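Local atomic coordinates of peptidase M28 (Shewanella amazonensis SB2B, PDB entry 3IIB), a protein that probably acts as a zinc-dependent carboxypeptidase or dipeptidase of peptidase family M28, cleaving small peptides at a site with two zinc ions. Residues Leu90-Leu95 and Ala199-Pro204; Asp346-Pro351 and Ser433-Arg438. All coordinates share one frame; numbering follows the deposited sequence.

Contact 1. Residues Leu90-Leu95 and Ala199-Pro204; sequences LVVTAL and AAISNP
T93 and A200 face each other as an antiparallel hydrogen-bonded pair: T93 N donates to A200 O at 2.8 Å, and A200 N returns the bond to T93 O at 2.8 Å, bent only to 161° and 159° at the hydrogens. A third bond, S202 N to V91 O (3.1 Å), carries the pairing one step beyond I201. On one face of the sheet V92 lies against I201, their CG2 methyls 3.9 Å apart. With its CG2 anti to the backbone N (CG1 at chi1 66°), V92 also presses this methyl on A199 CB at 3.3 Å, a close fit that suits alanine's single methyl. On the other face L95, just past the strand, reaches back so that CD2 meets A200 CB at 3.8 Å. Replacing L95 by alanine would remove CD2, which would probably leave the A200 methyl without this apolar cover and open a gap beside it. Farther out, T93 OG1 bonds to E263, as a threonine hydroxyl can, and S202, at the N-cap of helix 203-213, caps a backbone N with its hydroxyl, which also bonds to D205, whose carboxylate takes V91 N too. In the large mixed sheet strand 88-94 lies between strands 62-84 and 198-201, with strand 168-172 parallel to 198-201 on its far side; L223 and L225 of strand 220-242 touch A199, and I209 of helix 203-213 packs on I201.

Contact 2. Residues Asp346-Pro351 and Ser433-Arg438; sequences DTAHSP and SKVELR
A348 points its only side-chain carbon at the irregular segment 433-438, and three groups gather round that methyl. V435 CG1 approaches A348 CB to 3.6 Å, L437 CD2 comes to 3.7 Å, and the carbonyl oxygen of E436 lies 3.4 Å from it. The small side chain suits the spot, for the two backbones come close here, with A348 CA and L437 CA 5.5 Å apart. In V435, CG1, anti to the backbone N (chi1 -175°), lies chiefly against A348, and CG2 is the branch nearest P351 (CB, 3.8 Å), one turn further along helix 346-355. A beta-branched valine can therefore cover two helix residues at once. L437 sets out from its backbone away from the helix, yet its CD2 turns back to the alanine; the same side chain also packs on Y325 and I326 of strand 324-329. Polar groups hold the segment's shape instead of crossing directly to the helix. S433 OG accepts V435 N in an ST turn, and E436 OE2 takes R438 N with its anti lone pair. A water does cross, 2.8 Å from T347 OG1 and donating to E436 O. With no direct hydrogen bond between the segments, the chemistry implies a modest apolar packing supplemented by one water bridge, joining helix 346-355 to the chain that follows helix 413-432, away from the zinc site.

Overall arrangement
Contact 1 closes before contact 2 opens along the chain, and the two lie on opposite sides of its centre, with centres about 47 Å apart and nearest atoms about 35 Å apart. Contact 1 joins strands 88-94 and 198-201 of the large mixed sheet; contact 2 joins helix 346-355 to the segment after helix 413-432. The sheet of contact 1 reaches the neighbourhood of contact 2 through its strand 324-329. The zinc ligands H257, D269, E304, D331 and H402 belong to the chain between residues 204 and 433. Contact 1 comes nearer the metals, the side chain of T93 being about 8 Å from that of H402, whereas contact 2 is peripheral packing.

Contact 1. Residues Leu90-Leu95 and Ala199-Pro204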
loop_
_atom_site.group_PDB
_atom_site.type_symbol
_atom_site.label_atom_id
_atom_site.label_comp_id
_atom_site.label_asym_id
_atom_site.label_seq_id
_atom_site.Cartn_x
_atom_site.Cartn_y
_atom_site.Cartn_z
ATOM N N LEU A 90 3.295 -9.128 -11.750
ATOM C CA LEU A 90 3.137 -7.690 -11.672
ATOM C C LEU A 90 1.774 -7.316 -11.080
ATOM O O LEU A 90 0.824 -8.124 -11.082
ATOM C CB LEU A 90 3.281 -7.101 -13.062
ATOM C CG LEU A 90 4.587 -7.340 -13.807
ATOM C CD1 LEU A 90 4.408 -7.019 -15.302
ATOM C CD2 LEU A 90 5.793 -6.563 -13.207
ATOM N N VAL A 91 1.683 -6.103 -10.541
ATOM C CA VAL A 91 0.425 -5.568 -10.021
ATOM C C VAL A 91 0.117 -4.420 -11.000
ATOM O O VAL A 91 0.907 -3.489 -11.177
ATOM C CB VAL A 91 0.499 -5.067 -8.563
ATOM C CG1 VAL A 91 -0.684 -4.141 -8.235
ATOM C CG2 VAL A 91 0.531 -6.302 -7.551
ATOM N N VAL A 92 -0.991 -4.574 -11.680
ATOM C CA VAL A 92 -1.324 -3.752 -12.835
ATOM C C VAL A 92 -2.771 -3.317 -12.694
ATOM O O VAL A 92 -3.580 -4.016 -12.089
ATOM C CB VAL A 92 -1.103 -4.550 -14.156
ATOM C CG1 VAL A 92 -2.069 -5.723 -14.285
ATOM C CG2 VAL A 92 -1.217 -3.677 -15.373
ATOM N N THR A 93 -3.105 -2.209 -13.336
ATOM C CA THR A 93 -4.497 -1.858 -13.560
ATOM C C THR A 93 -4.665 -1.194 -14.933
ATOM O O THR A 93 -3.781 -0.487 -15.408
ATOM C CB THR A 93 -5.021 -0.937 -12.428
ATOM O OG1 THR A 93 -6.455 -0.920 -12.463
ATOM C CG2 THR A 93 -4.456 0.463 -12.576
ATOM N N ALA A 94 -5.819 -1.402 -15.553
ATOM C CA ALA A 94 -6.111 -0.769 -16.827
ATOM C C ALA A 94 -6.177 0.745 -16.597
ATOM O O ALA A 94 -6.698 1.214 -15.560
ATOM C CB ALA A 94 -7.481 -1.274 -17.385
ATOM N N LEU A 95 -5.698 1.490 -17.584
ATOM C CA LEU A 95 -5.995 2.909 -17.667
ATOM C C LEU A 95 -7.458 3.071 -18.018
ATOM O O LEU A 95 -8.027 2.266 -18.741
ATOM C CB LEU A 95 -5.084 3.614 -18.678
ATOM C CG LEU A 95 -3.581 3.500 -18.353
ATOM C CD1 LEU A 95 -2.756 4.411 -19.327
ATOM C CD2 LEU A 95 -3.287 3.802 -16.886
ATOM N N ALA A 199 -2.179 0.020 -19.603
ATOM C CA ALA A 199 -2.220 -0.287 -18.192
ATOM C C ALA A 199 -1.114 0.446 -17.459
ATOM O O ALA A 199 -0.110 0.826 -18.056
ATOM C CB ALA A 199 -2.070 -1.781 -17.988
ATOM N N ALA A 200 -1.338 0.658 -16.172
ATOM C CA ALA A 200 -0.320 1.165 -15.243
ATOM C C ALA A 200 0.115 0.033 -14.318
ATOM O O ALA A 200 -0.711 -0.783 -13.886
ATOM C CB ALA A 200 -0.874 2.325 -14.424
ATOM N N ILE A 201 1.418 -0.005 -14.020
ATOM C CA ILE A 201 1.964 -0.958 -13.075
ATOM C C ILE A 201 2.439 -0.199 -11.856
ATOM O O ILE A 201 2.622 1.029 -11.908
ATOM C CB ILE A 201 3.074 -1.844 -13.664
ATOM C CG1 ILE A 201 4.349 -1.023 -13.999
ATOM C CG2 ILE A 201 2.551 -2.625 -14.860
ATOM C CD1 ILE A 201 5.473 -1.825 -14.703
ATOM N N SER A 202 2.539 -0.913 -10.732
ATOM C CA SER A 202 2.944 -0.275 -9.490
ATOM C C SER A 202 4.347 0.239 -9.642
ATOM O O SER A 202 5.124 -0.254 -10.451
ATOM C CB SER A 202 2.870 -1.214 -8.274
ATOM O OG SER A 202 3.902 -2.188 -8.260
ATOM N N ASN A 203 4.673 1.230 -8.827
ATOM C CA ASN A 203 6.032 1.740 -8.764
ATOM C C ASN A 203 7.113 0.675 -8.480
ATOM O O ASN A 203 8.091 0.629 -9.215
ATOM C CB ASN A 203 6.064 2.936 -7.814
ATOM C CG ASN A 203 5.776 4.235 -8.545
ATOM O OD1 ASN A 203 6.629 4.752 -9.268
ATOM N ND2 ASN A 203 4.531 4.697 -8.471
ATOM N N PRO A 204 6.902 -0.244 -7.494
ATOM C CA PRO A 204 7.896 -1.319 -7.289
ATOM C C PRO A 204 8.038 -2.218 -8.528
ATOM O O PRO A 204 9.119 -2.671 -8.851
ATOM C CB PRO A 204 7.340 -2.072 -6.078
ATOM C CG PRO A 204 6.599 -0.973 -5.297
ATOM C CD PRO A 204 5.920 -0.201 -6.392
#

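Contact 2. Residues Asp346-Pro351 and Ser433-Arg438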
loop_
_atom_site.group_PDB
_atom_site.type_symbol
_atom_site.label_atom_id
_atom_site.label_comp_id
_atom_site.label_asym_id
_atom_site.label_seq_id
_atom_site.Cartn_x
_atom_site.Cartn_y
_atom_site.Cartn_z
ATOM N N ASP A 346 -7.903 43.427 -11.372
ATOM C CA ASP A 346 -6.704 43.991 -10.810
ATOM C C ASP A 346 -7.040 44.844 -9.569
ATOM O O ASP A 346 -6.326 44.774 -8.557
ATOM C CB ASP A 346 -5.941 44.828 -11.839
ATOM C CG ASP A 346 -5.235 43.964 -12.900
ATOM O OD1 ASP A 346 -4.929 42.781 -12.601
ATOM O OD2 ASP A 346 -5.002 44.500 -14.007
ATOM N N THR A 347 -8.126 45.626 -9.644
ATOM C CA THR A 347 -8.499 46.537 -8.557
ATOM C C THR A 347 -9.157 45.816 -7.360
ATOM O O THR A 347 -9.349 46.421 -6.316
ATOM C CB THR A 347 -9.451 47.649 -9.022
ATOM O OG1 THR A 347 -10.641 47.059 -9.576
ATOM C CG2 THR A 347 -8.770 48.569 -10.042
ATOM N N ALA A 348 -9.530 44.551 -7.534
ATOM C CA ALA A 348 -10.058 43.711 -6.464
ATOM C C ALA A 348 -8.986 42.912 -5.718
ATOM O O ALA A 348 -9.270 42.394 -4.662
ATOM C CB ALA A 348 -11.063 42.731 -7.040
ATOM N N HIS A 349 -7.779 42.764 -6.270
ATOM C CA HIS A 349 -6.810 41.809 -5.720
ATOM C C HIS A 349 -6.418 42.137 -4.281
ATOM O O HIS A 349 -6.520 41.284 -3.410
ATOM C CB HIS A 349 -5.567 41.751 -6.583
ATOM C CG HIS A 349 -4.581 40.699 -6.177
ATOM N ND1 HIS A 349 -3.228 40.843 -6.391
ATOM C CD2 HIS A 349 -4.746 39.466 -5.637
ATOM C CE1 HIS A 349 -2.601 39.758 -5.977
ATOM N NE2 HIS A 349 -3.499 38.908 -5.512
ATOM N N SER A 350 -5.919 43.341 -4.022
ATOM C CA SER A 350 -5.528 43.664 -2.664
ATOM C C SER A 350 -6.757 43.616 -1.729
ATOM O O SER A 350 -6.651 43.114 -0.632
ATOM C CB SER A 350 -4.804 44.991 -2.612
ATOM O OG SER A 350 -3.591 44.905 -3.335
ATOM N N PRO A 351 -7.932 44.105 -2.188
ATOM C CA PRO A 351 -9.129 43.981 -1.304
ATOM C C PRO A 351 -9.492 42.578 -0.904
ATOM O O PRO A 351 -9.776 42.361 0.263
ATOM C CB PRO A 351 -10.262 44.645 -2.127
ATOM C CG PRO A 351 -9.552 45.726 -2.813
ATOM C CD PRO A 351 -8.155 45.150 -3.196
ATOM N N SER A 433 -19.230 40.210 0.553
ATOM C CA SER A 433 -18.250 41.204 0.128
ATOM C C SER A 433 -18.860 42.257 -0.762
ATOM O O SER A 433 -19.732 41.975 -1.581
ATOM C CB SER A 433 -17.132 40.540 -0.654
ATOM O OG SER A 433 -16.097 41.474 -1.001
ATOM N N LYS A 434 -18.394 43.480 -0.590
ATOM C CA LYS A 434 -18.752 44.563 -1.514
ATOM C C LYS A 434 -17.773 44.828 -2.646
ATOM O O LYS A 434 -17.987 45.766 -3.415
ATOM C CB LYS A 434 -18.944 45.846 -0.695
ATOM C CG LYS A 434 -19.993 45.718 0.378
ATOM C CD LYS A 434 -21.330 45.397 -0.208
ATOM N N VAL A 435 -16.692 44.046 -2.730
ATOM C CA VAL A 435 -15.670 44.262 -3.733
ATOM C C VAL A 435 -16.211 43.904 -5.112
ATOM O O VAL A 435 -16.805 42.840 -5.315
ATOM C CB VAL A 435 -14.378 43.435 -3.427
ATOM C CG1 VAL A 435 -13.260 43.769 -4.428
ATOM C CG2 VAL A 435 -13.928 43.697 -1.942
ATOM N N GLU A 436 -15.918 44.773 -6.074
ATOM C CA GLU A 436 -16.208 44.483 -7.463
ATOM C C GLU A 436 -15.105 43.614 -8.020
ATOM O O GLU A 436 -13.967 44.040 -8.093
ATOM C CB GLU A 436 -16.382 45.784 -8.277
ATOM C CG GLU A 436 -16.539 45.525 -9.749
ATOM C CD GLU A 436 -17.735 44.635 -10.029
ATOM O OE1 GLU A 436 -18.855 45.059 -9.704
ATOM O OE2 GLU A 436 -17.534 43.524 -10.573
ATOM N N LEU A 437 -15.442 42.397 -8.434
ATOM C CA LEU A 437 -14.439 41.431 -8.873
ATOM C C LEU A 437 -14.166 41.407 -10.391
ATOM O O LEU A 437 -13.218 40.765 -10.850
ATOM C CB LEU A 437 -14.792 40.019 -8.379
ATOM C CG LEU A 437 -14.976 39.804 -6.870
ATOM C CD1 LEU A 437 -15.194 38.287 -6.654
ATOM C CD2 LEU A 437 -13.749 40.360 -6.078
ATOM N N ARG A 438 -14.971 42.126 -11.151
ATOM C CA ARG A 438 -14.902 42.106 -12.589
ATOM C C ARG A 438 -14.497 43.520 -13.085
ATOM O O ARG A 438 -14.659 44.528 -12.367
ATOM C CB ARG A 438 -16.265 41.687 -13.140
ATOM C CG ARG A 438 -16.670 40.281 -12.792
ATOM C CD ARG A 438 -17.997 39.986 -13.369
ATOM N NE ARG A 438 -18.444 38.641 -12.999
ATOM C CZ ARG A 438 -18.955 37.754 -13.847
ATOM N NH1 ARG A 438 -19.126 38.073 -15.116
ATOM N NH2 ARG A 438 -19.281 36.546 -13.431
HETATM O O HOH W 1 -12.721 46.515 -7.813
#